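Immune protein (Enterobacter cloacae, PDB 6D7Y) binds the toxic C-terminal tip of the contact-dependent growth inhibition protein CdiA, and so probably neutralises it and protects the cell that makes it. Local coordinates at residues Val7-Val12 against Gln116-Gly121. Sequence-based numbering, arbitrary orientation.
Sequences VIFEGV and QKYMNG
Met119, a selenomethionine, reaches from helix 105-126 to Phe9 and Val7 on strand 3-10, in a Met-aromatic contact that joins helix to sheet. The strand runs inside the antiparallel sheet, between strands 93-102 and 130-135, and the helix packs on one of its faces. Strand 7-10 and helix 116-121 run nearly parallel, at 15°, their axes 10.6 Å apart at closest approach, a gap that a long unbranched side chain can span. Met119 points its CB toward the strand, and a bend about its last torsion, chi3 108°, brings the methyl over the Phe9 ring. There CE stands 3.5 Å from the ring centroid and only 3° off the ring normal, a centred CH-pi contact, while SE lies farther back, 5.0 Å from the same centroid. CG of Met119 also meets the ring, 3.7 Å from CE2 of Phe9. Phe9 suits its place because its broad, flat ring offers the methyl a whole face; with CG anti to the carbonyl carbon, the ring extends toward the helix. Near the ring plane, CZ of Phe9 comes within 4.4 Å of CE2 of Tyr118, whose hydroxyl is hydrogen-bonded to Glu23. Beyond the segments, Phe128 packs edge-to-face with Phe9, and Phe131 and Phe146 touch Met119, extending this buried apolar layer. Val7, compact and beta-branched as befits a strand, directs its CB toward the helix, where it sits 4.0 Å from both SE and CE of Met119. The Met119 methyl also reaches the strand backbone, CE lying 3.4 Å from O of Ile8.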
loop_
_atom_site.group_PDB
_atom_site.type_symbol
_atom_site.label_atom_id
_atom_site.label_comp_id
_atom_site.label_asym_id
_atom_site.label_seq_id
_atom_site.Cartn_x
_atom_site.Cartn_y
_atom_site.Cartn_z
ATOM N N VAL B 7 -4.782 3.649 -0.932
ATOM C CA VAL B 7 -4.685 2.906 -2.188
ATOM C C VAL B 7 -4.327 1.487 -1.779
ATOM O O VAL B 7 -3.587 1.266 -0.814
ATOM C CB VAL B 7 -3.701 3.484 -3.227
ATOM C CG1 VAL B 7 -4.124 4.881 -3.645
ATOM C CG2 VAL B 7 -2.269 3.468 -2.720
ATOM N N ILE B 8 -4.848 0.518 -2.535
ATOM C CA ILE B 8 -4.660 -0.876 -2.224
ATOM C C ILE B 8 -4.242 -1.715 -3.428
ATOM O O ILE B 8 -4.810 -1.553 -4.525
ATOM C CB ILE B 8 -6.022 -1.514 -1.788
ATOM C CG1 ILE B 8 -6.679 -0.782 -0.603
ATOM C CG2 ILE B 8 -5.857 -2.991 -1.445
ATOM C CD1 ILE B 8 -5.976 -0.899 0.688
ATOM N N PHE B 9 -3.242 -2.579 -3.210
ATOM C CA PHE B 9 -2.835 -3.597 -4.202
ATOM C C PHE B 9 -3.537 -4.838 -3.628
ATOM O O PHE B 9 -3.121 -5.369 -2.593
ATOM C CB PHE B 9 -1.337 -3.843 -4.221
ATOM C CG PHE B 9 -0.489 -2.661 -4.624
ATOM C CD1 PHE B 9 -0.000 -1.783 -3.665
ATOM C CD2 PHE B 9 -0.108 -2.472 -5.953
ATOM C CE1 PHE B 9 0.822 -0.724 -4.026
ATOM C CE2 PHE B 9 0.710 -1.410 -6.321
ATOM C CZ PHE B 9 1.182 -0.537 -5.348
ATOM N N GLU B 10 -4.614 -5.294 -4.274
ATOM C CA GLU B 10 -5.396 -6.421 -3.765
ATOM C C GLU B 10 -5.006 -7.733 -4.426
ATOM O O GLU B 10 -4.898 -7.789 -5.640
ATOM C CB GLU B 10 -6.867 -6.191 -4.027
ATOM C CG GLU B 10 -7.772 -7.229 -3.386
ATOM C CD GLU B 10 -9.222 -7.038 -3.757
ATOM O OE1 GLU B 10 -9.494 -6.844 -4.943
ATOM O OE2 GLU B 10 -10.090 -7.103 -2.861
ATOM N N GLY B 11 -4.823 -8.775 -3.611
ATOM C CA GLY B 11 -4.459 -10.111 -4.112
ATOM C C GLY B 11 -3.106 -10.129 -4.791
ATOM O O GLY B 11 -2.986 -10.475 -5.956
ATOM N N VAL B 12 -2.082 -9.763 -4.044
ATOM C CA VAL B 12 -0.729 -9.705 -4.570
ATOM C C VAL B 12 -0.185 -11.132 -4.763
ATOM O O VAL B 12 -0.574 -12.062 -4.046
ATOM C CB VAL B 12 0.183 -8.886 -3.616
ATOM C CG1 VAL B 12 1.615 -8.806 -4.129
ATOM C CG2 VAL B 12 -0.391 -7.488 -3.418
ATOM N N GLN B 116 -2.876 5.980 -9.614
ATOM C CA GLN B 116 -3.470 5.130 -10.667
ATOM C C GLN B 116 -2.443 4.835 -11.772
ATOM O O GLN B 116 -2.304 3.691 -12.230
ATOM C CB GLN B 116 -4.738 5.768 -11.280
ATOM C CG GLN B 116 -5.455 4.823 -12.264
ATOM C CD GLN B 116 -6.658 5.433 -12.972
ATOM O OE1 GLN B 116 -6.670 6.623 -13.286
ATOM N NE2 GLN B 116 -7.677 4.595 -13.266
ATOM N N LYS B 117 -1.744 5.876 -12.214
ATOM C CA LYS B 117 -0.718 5.728 -13.255
ATOM C C LYS B 117 0.428 4.826 -12.804
ATOM O O LYS B 117 0.848 3.916 -13.536
ATOM C CB LYS B 117 -0.138 7.087 -13.640
ATOM C CG LYS B 117 -1.110 8.050 -14.290
ATOM C CD LYS B 117 -0.430 9.399 -14.498
ATOM C CE LYS B 117 -1.368 10.430 -15.100
ATOM N NZ LYS B 117 -1.836 9.998 -16.444
ATOM N N TYR B 118 0.950 5.116 -11.614
ATOM C CA TYR B 118 2.029 4.347 -11.008
ATOM C C TYR B 118 1.705 2.862 -10.866
ATOM O O TYR B 118 2.492 2.006 -11.284
ATOM C CB TYR B 118 2.411 4.924 -9.633
ATOM C CG TYR B 118 3.351 4.014 -8.879
ATOM C CD1 TYR B 118 4.648 3.807 -9.332
ATOM C CD2 TYR B 118 2.942 3.348 -7.731
ATOM C CE1 TYR B 118 5.515 2.956 -8.672
ATOM C CE2 TYR B 118 3.804 2.497 -7.056
ATOM C CZ TYR B 118 5.090 2.308 -7.532
ATOM O OH TYR B 118 5.962 1.462 -6.886
HETATM N N MSE B 119 0.537 2.563 -10.308
HETATM C CA MSE B 119 0.104 1.173 -10.068
HETATM C C MSE B 119 -0.143 0.447 -11.352
HETATM O O MSE B 119 0.266 -0.706 -11.508
HETATM C CB MSE B 119 -1.157 1.168 -9.186
HETATM C CG MSE B 119 -0.823 1.670 -7.787
HETATM SE SE MSE B 119 -2.460 2.113 -6.779
HETATM C CE MSE B 119 -2.353 0.566 -5.574
ATOM N N ASN B 120 -0.808 1.107 -12.292
ATOM C CA ASN B 120 -1.081 0.482 -13.593
ATOM C C ASN B 120 0.243 0.134 -14.275
ATOM O O ASN B 120 0.378 -0.916 -14.900
ATOM C CB ASN B 120 -1.865 1.421 -14.498
ATOM C CG ASN B 120 -2.254 0.766 -15.803
ATOM O OD1 ASN B 120 -2.932 -0.258 -15.818
ATOM N ND2 ASN B 120 -1.851 1.370 -16.903
ATOM N N GLY B 121 1.209 1.035 -14.136
ATOM C CA GLY B 121 2.525 0.856 -14.714
ATOM C C GLY B 121 3.295 -0.347 -14.202
ATOM O O GLY B 121 4.115 -0.884 -14.925
#